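Local coordinates for AlkZ (Streptomyces sahachiroi, PDB 5UUJ), which belongs to the AlkZ-like family of DNA glycosylases, within the helix-turn-helix (HTH) clan, and has more helix than strand, at residues Met5-Phe13 with Thr253-Lys261; Arg16-Arg25 with Arg282-Tyr290. All blocks are in the same frame, centred on the assembly; numbering follows the deposited sequence.

Contact 1 of 2, residues Met5-Phe13 with Thr253-Lys261; sequences MKASWRQVF and TEVDVEGRK
With Val257 CG1 anti to the backbone nitrogen (chi1 -169°) and Trp9 CG anti to its own carbonyl carbon (chi1 -83°), the methyl meets the indole over its face: Val257 CG1 stands 3.3 Å from the centroid of the six-membered ring of Trp9, a CH-pi contact. Val12 CG2 touches the same methyl at 3.9 Å. Extended at chi1 and chi2, Arg260 brings CD to the indole edge, and the bend at chi3 turns the guanidinium toward Trp9. Trp9 CZ2 lies over one face of the guanidinium, toward its rim, with the planes 69° apart; Arg260 NH2 also forms a salt bridge with Asp298. Glu258 extends beyond CG toward the start of helix 9-19, where Trp9 N donates to Glu258 OE2 (2.9 Å, nearly straight), on the anti side of the carboxylate. Ser8 and Gln11 form the capping box there. Before the helix, a short, weakly bonded strand at 6-7 runs parallel to strand 252-257, paired at Lys6 and Asp256: Asp256 N donates to Met5 O at 3.0 Å, and Ala7 N gives a longer bond of 3.3 Å to Asp256 O. One water bridges Trp9 NE1 to Glu258 O. The type I' turn 257-260 of a beta hairpin thus offers an apolar methyl to the indole and a carboxylate to the first helical turn, where the negative charge would probably be favoured by the helix dipole.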
loop_
_atom_site.group_PDB
_atom_site.type_symbol
_atom_site.label_atom_id
_atom_site.label_comp_id
_atom_site.label_asym_id
_atom_site.label_seq_id
_atom_site.Cartn_x
_atom_site.Cartn_y
_atom_site.Cartn_z
HETATM N N MSE A 5 -18.225 -16.829 15.144
HETATM C CA MSE A 5 -17.476 -17.997 14.694
HETATM C C MSE A 5 -16.040 -17.973 15.210
HETATM O O MSE A 5 -15.547 -16.939 15.662
HETATM C CB MSE A 5 -17.464 -18.070 13.164
HETATM C CG MSE A 5 -16.817 -16.867 12.497
HETATM SE SE MSE A 5 -16.553 -17.070 10.569
HETATM C CE MSE A 5 -14.970 -18.223 10.553
ATOM N N LYS A 6 -15.377 -19.123 15.131
ATOM C CA LYS A 6 -13.963 -19.228 15.469
ATOM C C LYS A 6 -13.153 -19.559 14.223
ATOM O O LYS A 6 -13.682 -20.098 13.248
ATOM C CB LYS A 6 -13.734 -20.295 16.543
ATOM C CG LYS A 6 -14.310 -19.940 17.907
ATOM C CD LYS A 6 -13.739 -20.836 18.996
ATOM C CE LYS A 6 -14.108 -20.338 20.392
ATOM N NZ LYS A 6 -15.562 -20.485 20.686
ATOM N N ALA A 7 -11.872 -19.218 14.259
ATOM C CA ALA A 7 -10.947 -19.580 13.194
ATOM C C ALA A 7 -9.534 -19.586 13.748
ATOM O O ALA A 7 -9.243 -18.889 14.714
ATOM C CB ALA A 7 -11.062 -18.616 12.026
ATOM N N SER A 8 -8.664 -20.388 13.150
ATOM C CA SER A 8 -7.256 -20.386 13.522
ATOM C C SER A 8 -6.521 -19.340 12.697
ATOM O O SER A 8 -7.034 -18.875 11.679
ATOM C CB SER A 8 -6.633 -21.761 13.307
ATOM O OG SER A 8 -6.534 -22.048 11.925
ATOM N N TRP A 9 -5.319 -18.976 13.124
ATOM C CA TRP A 9 -4.535 -17.997 12.385
ATOM C C TRP A 9 -4.055 -18.581 11.065
ATOM O O TRP A 9 -3.982 -17.875 10.062
ATOM C CB TRP A 9 -3.349 -17.504 13.216
ATOM C CG TRP A 9 -3.740 -16.417 14.164
ATOM C CD1 TRP A 9 -3.729 -16.473 15.524
ATOM C CD2 TRP A 9 -4.227 -15.114 13.819
ATOM N NE1 TRP A 9 -4.173 -15.283 16.051
ATOM C CE2 TRP A 9 -4.484 -14.432 15.023
ATOM C CE3 TRP A 9 -4.469 -14.459 12.608
ATOM C CZ2 TRP A 9 -4.969 -13.127 15.054
ATOM C CZ3 TRP A 9 -4.952 -13.165 12.640
ATOM C CH2 TRP A 9 -5.195 -12.512 13.856
ATOM N N ARG A 10 -3.740 -19.870 11.057
ATOM C CA ARG A 10 -3.276 -20.513 9.834
ATOM C C ARG A 10 -4.407 -20.645 8.813
ATOM O O ARG A 10 -4.154 -20.671 7.614
ATOM C CB ARG A 10 -2.658 -21.873 10.146
ATOM C CG ARG A 10 -1.251 -21.750 10.712
ATOM C CD ARG A 10 -0.630 -23.089 11.044
ATOM N NE ARG A 10 -0.330 -23.872 9.850
ATOM C CZ ARG A 10 0.386 -24.991 9.852
ATOM N NH1 ARG A 10 0.887 -25.464 10.986
ATOM N NH2 ARG A 10 0.609 -25.638 8.717
ATOM N N GLN A 11 -5.649 -20.716 9.282
ATOM C CA GLN A 11 -6.789 -20.570 8.382
ATOM C C GLN A 11 -6.796 -19.171 7.777
ATOM O O GLN A 11 -6.905 -19.012 6.562
ATOM C CB GLN A 11 -8.108 -20.822 9.107
ATOM C CG GLN A 11 -8.451 -22.281 9.300
ATOM C CD GLN A 11 -9.875 -22.469 9.782
ATOM O OE1 GLN A 11 -10.236 -22.025 10.875
ATOM N NE2 GLN A 11 -10.697 -23.117 8.962
ATOM N N VAL A 12 -6.678 -18.161 8.637
ATOM C CA VAL A 12 -6.689 -16.769 8.205
ATOM C C VAL A 12 -5.567 -16.500 7.202
ATOM O O VAL A 12 -5.788 -15.851 6.182
ATOM C CB VAL A 12 -6.561 -15.808 9.413
ATOM C CG1 VAL A 12 -6.292 -14.370 8.962
ATOM C CG2 VAL A 12 -7.826 -15.864 10.264
ATOM N N PHE A 13 -4.371 -17.009 7.483
ATOM C CA PHE A 13 -3.226 -16.784 6.605
ATOM C C PHE A 13 -3.474 -17.366 5.219
ATOM O O PHE A 13 -3.199 -16.719 4.205
ATOM C CB PHE A 13 -1.953 -17.393 7.198
ATOM C CG PHE A 13 -1.540 -16.791 8.510
ATOM C CD1 PHE A 13 -1.878 -15.485 8.835
ATOM C CD2 PHE A 13 -0.813 -17.535 9.423
ATOM C CE1 PHE A 13 -1.494 -14.935 10.042
ATOM C CE2 PHE A 13 -0.425 -16.987 10.634
ATOM C CZ PHE A 13 -0.768 -15.687 10.942
ATOM N N THR A 253 -18.926 -9.703 10.337
ATOM C CA THR A 253 -19.069 -10.815 11.266
ATOM C C THR A 253 -17.892 -10.789 12.226
ATOM O O THR A 253 -16.755 -10.551 11.813
ATOM C CB THR A 253 -19.124 -12.177 10.530
ATOM O OG1 THR A 253 -20.343 -12.271 9.783
ATOM C CG2 THR A 253 -19.052 -13.342 11.511
ATOM N N GLU A 254 -18.163 -11.020 13.505
ATOM C CA GLU A 254 -17.104 -11.054 14.504
ATOM C C GLU A 254 -16.481 -12.443 14.559
ATOM O O GLU A 254 -17.186 -13.447 14.674
ATOM C CB GLU A 254 -17.633 -10.656 15.883
ATOM C CG GLU A 254 -16.541 -10.591 16.945
ATOM C CD GLU A 254 -17.044 -10.087 18.283
ATOM O OE1 GLU A 254 -17.780 -10.834 18.962
ATOM O OE2 GLU A 254 -16.699 -8.945 18.658
ATOM N N VAL A 255 -15.155 -12.482 14.474
ATOM C CA VAL A 255 -14.402 -13.732 14.489
ATOM C C VAL A 255 -13.460 -13.782 15.688
ATOM O O VAL A 255 -12.708 -12.842 15.940
ATOM C CB VAL A 255 -13.566 -13.912 13.198
ATOM C CG1 VAL A 255 -13.009 -15.329 13.118
ATOM C CG2 VAL A 255 -14.397 -13.599 11.965
ATOM N N ASP A 256 -13.513 -14.887 16.422
ATOM C CA ASP A 256 -12.560 -15.156 17.487
ATOM C C ASP A 256 -11.377 -15.920 16.904
ATOM O O ASP A 256 -11.443 -17.137 16.733
ATOM C CB ASP A 256 -13.225 -15.955 18.614
ATOM C CG ASP A 256 -12.332 -16.116 19.831
ATOM O OD1 ASP A 256 -11.112 -15.862 19.732
ATOM O OD2 ASP A 256 -12.857 -16.507 20.895
ATOM N N VAL A 257 -10.302 -15.203 16.594
ATOM C CA VAL A 257 -9.117 -15.825 16.015
ATOM C C VAL A 257 -8.100 -16.147 17.106
ATOM O O VAL A 257 -7.203 -15.353 17.389
ATOM C CB VAL A 257 -8.462 -14.926 14.949
ATOM C CG1 VAL A 257 -7.407 -15.705 14.188
ATOM C CG2 VAL A 257 -9.508 -14.391 13.982
ATOM N N GLU A 258 -8.253 -17.323 17.708
ATOM C CA GLU A 258 -7.379 -17.772 18.790
ATOM C C GLU A 258 -7.212 -16.694 19.859
ATOM O O GLU A 258 -6.095 -16.384 20.273
ATOM C CB GLU A 258 -6.015 -18.192 18.234
ATOM C CG GLU A 258 -6.074 -19.458 17.383
ATOM C CD GLU A 258 -4.710 -19.916 16.895
ATOM O OE1 GLU A 258 -3.791 -20.060 17.727
ATOM O OE2 GLU A 258 -4.558 -20.133 15.676
ATOM N N GLY A 259 -8.333 -16.121 20.289
ATOM C CA GLY A 259 -8.343 -15.150 21.371
ATOM C C GLY A 259 -8.598 -13.720 20.928
ATOM O O GLY A 259 -9.062 -12.899 21.720
ATOM N N ARG A 260 -8.295 -13.415 19.670
ATOM C CA ARG A 260 -8.453 -12.057 19.161
ATOM C C ARG A 260 -9.803 -11.869 18.477
ATOM O O ARG A 260 -10.078 -12.479 17.442
ATOM C CB ARG A 260 -7.326 -11.712 18.182
ATOM C CG ARG A 260 -7.347 -10.259 17.710
ATOM C CD ARG A 260 -6.384 -10.014 16.555
ATOM N NE ARG A 260 -4.987 -10.151 16.959
ATOM C CZ ARG A 260 -3.950 -9.952 16.151
ATOM N NH1 ARG A 260 -4.144 -9.604 14.886
ATOM N NH2 ARG A 260 -2.715 -10.101 16.608
ATOM N N LYS A 261 -10.638 -11.014 19.058
ATOM C CA LYS A 261 -11.898 -10.643 18.434
ATOM C C LYS A 261 -11.620 -9.672 17.296
ATOM O O LYS A 261 -11.016 -8.620 17.503
ATOM C CB LYS A 261 -12.852 -10.021 19.453
ATOM C CG LYS A 261 -13.169 -10.919 20.639
ATOM C CD LYS A 261 -13.866 -12.206 20.206
ATOM C CE LYS A 261 -14.282 -13.053 21.405
ATOM N NZ LYS A 261 -15.236 -12.336 22.296
HETATM O O HOH W 1 -4.259 -14.865 18.755
HETATM O O HOH W 2 -3.143 -21.374 13.752
#

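Contact 2 of 2, residues Arg16-Arg25 with Arg282-Tyr290; sequences RMQRQFLEPR and RLLGGFDQY
Tyr290 presents its ring to the end of helix 9-19, where Met17 CG comes within 3.7 Å of Tyr290 CE1. The selenium of Met17, a selenomethionine, lies oblique to the ring at 5.3 Å from its centroid, a Met-aromatic contact, and its methyl is over one face, toward the rim. The Met17 methyl also sits 3.8 Å from Arg282 CB, the two side chains running in opposite directions; beyond it the bend at chi2 (72°) turns Arg282 CD and the guanidinium toward Glu23 and Leu22. Gln20 OE1 reaches the ring edge in plane, 3.5 Å from Tyr290 CD1. Leu22 spreads its two methyls: CD1 touches Tyr290 CD1, and CD2 packs 3.6 Å from Leu284 CD2 and over the centre of one face of the Arg282 guanidinium. On the opposite face lies Arg25 NH2, the two guanidinium planes being 32° apart. Beside these like charges Glu23 OE2 serves as a shared acceptor: Arg25 NE approaches it at 3.0 Å on the syn side, and the salt bridge from Arg282 NH1 is less certain, that nitrogen's position being doubtful. Glu357 gives Arg25 a second carboxylate, so the paired arginines are probably well compensated.

Further out, a Schellman motif with Phe21 as C-prime residue ends the helix, and Met17 O takes both Leu22 N and Glu23 N. Across the contact, Asp288 caps helix 289-292 through Tyr290 N. The Tyr290 hydroxyl is hydrogen-bonded to Gly325 O, and Gln20 NE2 to Ala218 O. The C-terminal end of helix 9-19 and the loop after it are thereby packed against edge strand 281-284 and helix 289-292, with strand 320-323 touching Met17 and Leu284, and helix 351-365 meeting Arg25 and Arg282.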
loop_
_atom_site.group_PDB
_atom_site.type_symbol
_atom_site.label_atom_id
_atom_site.label_comp_id
_atom_site.label_asym_id
_atom_site.label_seq_id
_atom_site.Cartn_x
_atom_site.Cartn_y
_atom_site.Cartn_z
ATOM N N ARG A 16 -6.139 -15.235 3.444
ATOM C CA ARG A 16 -5.535 -13.983 2.997
ATOM C C ARG A 16 -4.692 -14.199 1.743
ATOM O O ARG A 16 -4.771 -13.421 0.794
ATOM C CB ARG A 16 -4.673 -13.371 4.103
ATOM C CG ARG A 16 -5.465 -12.741 5.235
ATOM C CD ARG A 16 -4.560 -12.304 6.370
ATOM N NE ARG A 16 -5.309 -11.663 7.448
ATOM C CZ ARG A 16 -4.790 -11.316 8.622
ATOM N NH1 ARG A 16 -3.512 -11.549 8.882
ATOM N NH2 ARG A 16 -5.553 -10.742 9.540
HETATM N N MSE A 17 -3.892 -15.259 1.740
HETATM C CA MSE A 17 -3.020 -15.536 0.607
HETATM C C MSE A 17 -3.810 -15.914 -0.639
HETATM O O MSE A 17 -3.353 -15.702 -1.762
HETATM C CB MSE A 17 -2.032 -16.644 0.959
HETATM C CG MSE A 17 -0.907 -16.164 1.857
HETATM SE SE MSE A 17 0.460 -17.523 2.103
HETATM C CE MSE A 17 2.028 -16.366 2.131
ATOM N N GLN A 18 -4.995 -16.474 -0.442
ATOM C CA GLN A 18 -5.889 -16.741 -1.553
ATOM C C GLN A 18 -6.414 -15.415 -2.102
ATOM O O GLN A 18 -6.387 -15.177 -3.309
ATOM C CB GLN A 18 -7.035 -17.657 -1.115
ATOM C CG GLN A 18 -8.084 -17.904 -2.182
ATOM C CD GLN A 18 -9.307 -17.012 -2.023
ATOM O OE1 GLN A 18 -9.627 -16.214 -2.905
ATOM N NE2 GLN A 18 -10.002 -17.153 -0.898
ATOM N N ARG A 19 -6.860 -14.540 -1.210
ATOM C CA ARG A 19 -7.397 -13.246 -1.619
ATOM C C ARG A 19 -6.331 -12.362 -2.266
ATOM O O ARG A 19 -6.648 -11.550 -3.133
ATOM C CB ARG A 19 -8.013 -12.520 -0.422
ATOM C CG ARG A 19 -9.177 -13.254 0.230
ATOM C CD ARG A 19 -10.389 -13.320 -0.675
ATOM N NE ARG A 19 -10.911 -11.995 -0.998
ATOM C CZ ARG A 19 -11.848 -11.761 -1.910
ATOM N NH1 ARG A 19 -12.375 -12.763 -2.602
ATOM N NH2 ARG A 19 -12.259 -10.522 -2.132
ATOM N N GLN A 20 -5.075 -12.529 -1.856
ATOM C CA GLN A 20 -3.986 -11.675 -2.331
ATOM C C GLN A 20 -3.243 -12.262 -3.534
ATOM O O GLN A 20 -2.154 -11.798 -3.879
ATOM C CB GLN A 20 -2.991 -11.414 -1.198
ATOM C CG GLN A 20 -3.548 -10.572 -0.063
ATOM C CD GLN A 20 -2.541 -10.366 1.051
ATOM O OE1 GLN A 20 -1.339 -10.248 0.805
ATOM N NE2 GLN A 20 -3.025 -10.333 2.288
ATOM N N PHE A 21 -3.837 -13.277 -4.157
ATOM C CA PHE A 21 -3.286 -13.916 -5.353
ATOM C C PHE A 21 -1.919 -14.558 -5.118
ATOM O O PHE A 21 -1.117 -14.673 -6.048
ATOM C CB PHE A 21 -3.176 -12.905 -6.502
ATOM C CG PHE A 21 -4.468 -12.218 -6.837
ATOM C CD1 PHE A 21 -5.574 -12.951 -7.235
ATOM C CD2 PHE A 21 -4.572 -10.839 -6.772
ATOM C CE1 PHE A 21 -6.764 -12.320 -7.553
ATOM C CE2 PHE A 21 -5.760 -10.202 -7.090
ATOM C CZ PHE A 21 -6.857 -10.943 -7.480
ATOM N N LEU A 22 -1.656 -14.986 -3.888
ATOM C CA LEU A 22 -0.392 -15.646 -3.566
ATOM C C LEU A 22 -0.487 -17.167 -3.708
ATOM O O LEU A 22 0.401 -17.787 -4.291
ATOM C CB LEU A 22 0.057 -15.273 -2.151
ATOM C CG LEU A 22 0.581 -13.839 -2.001
ATOM C CD1 LEU A 22 0.814 -13.493 -0.539
ATOM C CD2 LEU A 22 1.864 -13.634 -2.794
ATOM N N GLU A 23 -1.553 -17.761 -3.175
ATOM C CA GLU A 23 -1.790 -19.203 -3.297
ATOM C C GLU A 23 -3.293 -19.482 -3.279
ATOM O O GLU A 23 -3.964 -19.131 -2.311
ATOM C CB GLU A 23 -1.122 -19.981 -2.155
ATOM C CG GLU A 23 0.392 -19.843 -2.056
ATOM C CD GLU A 23 1.130 -20.478 -3.224
ATOM O OE1 GLU A 23 0.601 -21.445 -3.819
ATOM O OE2 GLU A 23 2.245 -20.006 -3.542
ATOM N N PRO A 24 -3.832 -20.131 -4.329
ATOM C CA PRO A 24 -3.165 -20.667 -5.522
ATOM C C PRO A 24 -2.727 -19.572 -6.486
ATOM O O PRO A 24 -2.982 -18.393 -6.239
ATOM C CB PRO A 24 -4.238 -21.555 -6.154
ATOM C CG PRO A 24 -5.518 -20.933 -5.738
ATOM C CD PRO A 24 -5.281 -20.403 -4.356
ATOM N N ARG A 25 -2.079 -19.969 -7.574
ATOM C CA ARG A 25 -1.521 -19.018 -8.525
ATOM C C ARG A 25 -2.432 -18.803 -9.730
ATOM O O ARG A 25 -2.882 -19.757 -10.365
ATOM C CB ARG A 25 -0.139 -19.491 -8.987
ATOM C CG ARG A 25 0.983 -19.123 -8.027
ATOM C CD ARG A 25 1.718 -20.338 -7.513
ATOM N NE ARG A 25 2.695 -19.979 -6.486
ATOM C CZ ARG A 25 3.945 -19.595 -6.731
ATOM N NH1 ARG A 25 4.397 -19.515 -7.978
ATOM N NH2 ARG A 25 4.748 -19.292 -5.722
ATOM N N ARG A 282 6.678 -19.155 0.837
ATOM C CA ARG A 282 6.479 -18.065 -0.103
ATOM C C ARG A 282 7.585 -17.028 0.097
ATOM O O ARG A 282 7.899 -16.657 1.229
ATOM C CB ARG A 282 5.092 -17.444 0.087
ATOM C CG ARG A 282 4.641 -16.537 -1.040
ATOM C CD ARG A 282 4.279 -17.304 -2.306
ATOM N NE ARG A 282 4.536 -16.480 -3.488
ATOM C CZ ARG A 282 3.742 -16.386 -4.552
ATOM N NH1 ARG A 282 2.606 -17.067 -4.630
ATOM N NH2 ARG A 282 4.095 -15.595 -5.555
ATOM N N LEU A 283 8.193 -16.592 -1.003
ATOM C CA LEU A 283 9.206 -15.544 -0.965
ATOM C C LEU A 283 8.621 -14.246 -1.498
ATOM O O LEU A 283 8.341 -14.123 -2.690
ATOM C CB LEU A 283 10.443 -15.935 -1.781
ATOM C CG LEU A 283 11.289 -17.103 -1.267
ATOM C CD1 LEU A 283 12.507 -17.299 -2.154
ATOM C CD2 LEU A 283 11.714 -16.890 0.172
ATOM N N LEU A 284 8.443 -13.283 -0.603
ATOM C CA LEU A 284 7.857 -11.998 -0.955
ATOM C C LEU A 284 8.930 -10.921 -1.022
ATOM O O LEU A 284 9.883 -10.936 -0.244
ATOM C CB LEU A 284 6.782 -11.610 0.062
ATOM C CG LEU A 284 5.705 -12.667 0.327
ATOM C CD1 LEU A 284 4.756 -12.197 1.418
ATOM C CD2 LEU A 284 4.939 -12.999 -0.942
ATOM N N GLY A 285 8.771 -9.989 -1.956
ATOM C CA GLY A 285 9.690 -8.872 -2.081
ATOM C C GLY A 285 9.579 -7.929 -0.899
ATOM O O GLY A 285 8.774 -8.146 0.006
ATOM N N GLY A 286 10.392 -6.879 -0.900
ATOM C CA GLY A 286 10.354 -5.899 0.166
ATOM C C GLY A 286 9.051 -5.126 0.167
ATOM O O GLY A 286 8.351 -5.089 -0.840
ATOM N N PHE A 287 8.725 -4.517 1.304
ATOM C CA PHE A 287 7.550 -3.657 1.421
ATOM C C PHE A 287 6.283 -4.337 0.905
ATOM O O PHE A 287 5.439 -3.688 0.290
ATOM C CB PHE A 287 7.762 -2.346 0.648
ATOM C CG PHE A 287 8.900 -1.508 1.157
ATOM C CD1 PHE A 287 8.702 -0.596 2.180
ATOM C CD2 PHE A 287 10.165 -1.617 0.598
ATOM C CE1 PHE A 287 9.744 0.184 2.646
ATOM C CE2 PHE A 287 11.211 -0.838 1.061
ATOM C CZ PHE A 287 10.998 0.065 2.086
ATOM N N ASP A 288 6.143 -5.637 1.137
ATOM C CA ASP A 288 5.018 -6.355 0.555
ATOM C C ASP A 288 3.735 -6.152 1.350
ATOM O O ASP A 288 3.740 -6.132 2.583
ATOM C CB ASP A 288 5.316 -7.847 0.441
ATOM C CG ASP A 288 4.299 -8.567 -0.426
ATOM O OD1 ASP A 288 4.424 -8.489 -1.665
ATOM O OD2 ASP A 288 3.370 -9.194 0.125
ATOM N N GLN A 289 2.635 -6.010 0.619
ATOM C CA GLN A 289 1.326 -5.771 1.208
ATOM C C GLN A 289 0.873 -6.886 2.148
ATOM O O GLN A 289 0.078 -6.638 3.054
ATOM C CB GLN A 289 0.287 -5.579 0.103
ATOM C CG GLN A 289 0.400 -4.251 -0.633
ATOM C CD GLN A 289 0.151 -3.053 0.272
ATOM O OE1 GLN A 289 -0.983 -2.778 0.661
ATOM N NE2 GLN A 289 1.217 -2.339 0.613
ATOM N N TYR A 290 1.361 -8.107 1.943
ATOM C CA TYR A 290 1.014 -9.202 2.847
ATOM C C TYR A 290 1.418 -8.834 4.272
ATOM O O TYR A 290 0.742 -9.194 5.238
ATOM C CB TYR A 290 1.686 -10.516 2.435
ATOM C CG TYR A 290 1.339 -11.651 3.368
ATOM C CD1 TYR A 290 0.130 -12.327 3.251
ATOM C CD2 TYR A 290 2.202 -12.028 4.389
ATOM C CE1 TYR A 290 -0.203 -13.354 4.118
ATOM C CE2 TYR A 290 1.880 -13.051 5.256
ATOM C CZ TYR A 290 0.676 -13.712 5.116
ATOM O OH TYR A 290 0.349 -14.734 5.977
HETATM O O HOH W 3 -1.825 -10.434 5.011
#

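Helix 9-19 joins the two contacts, whose centres lie about 19 Å apart: its first turn belongs to contact 1 and its last to contact 2. Along the chain the segments alternate, 5-13 and 16-25 first, then 253-261 and 282-290, so the N-terminal segment meets two regions more than 200 residues later in sequence. Contact 1 lies toward the periphery, about 24 Å from the centre of the chain, on the three-stranded sheet; contact 2 is buried, about 13 Å from that centre, beside the edge strand of the five-stranded sheet. Phe13 CD1 and Tyr290 OH, 3.7 Å apart, link them directly. The N-terminal strand, helix and following loop therefore tie together the two sheets.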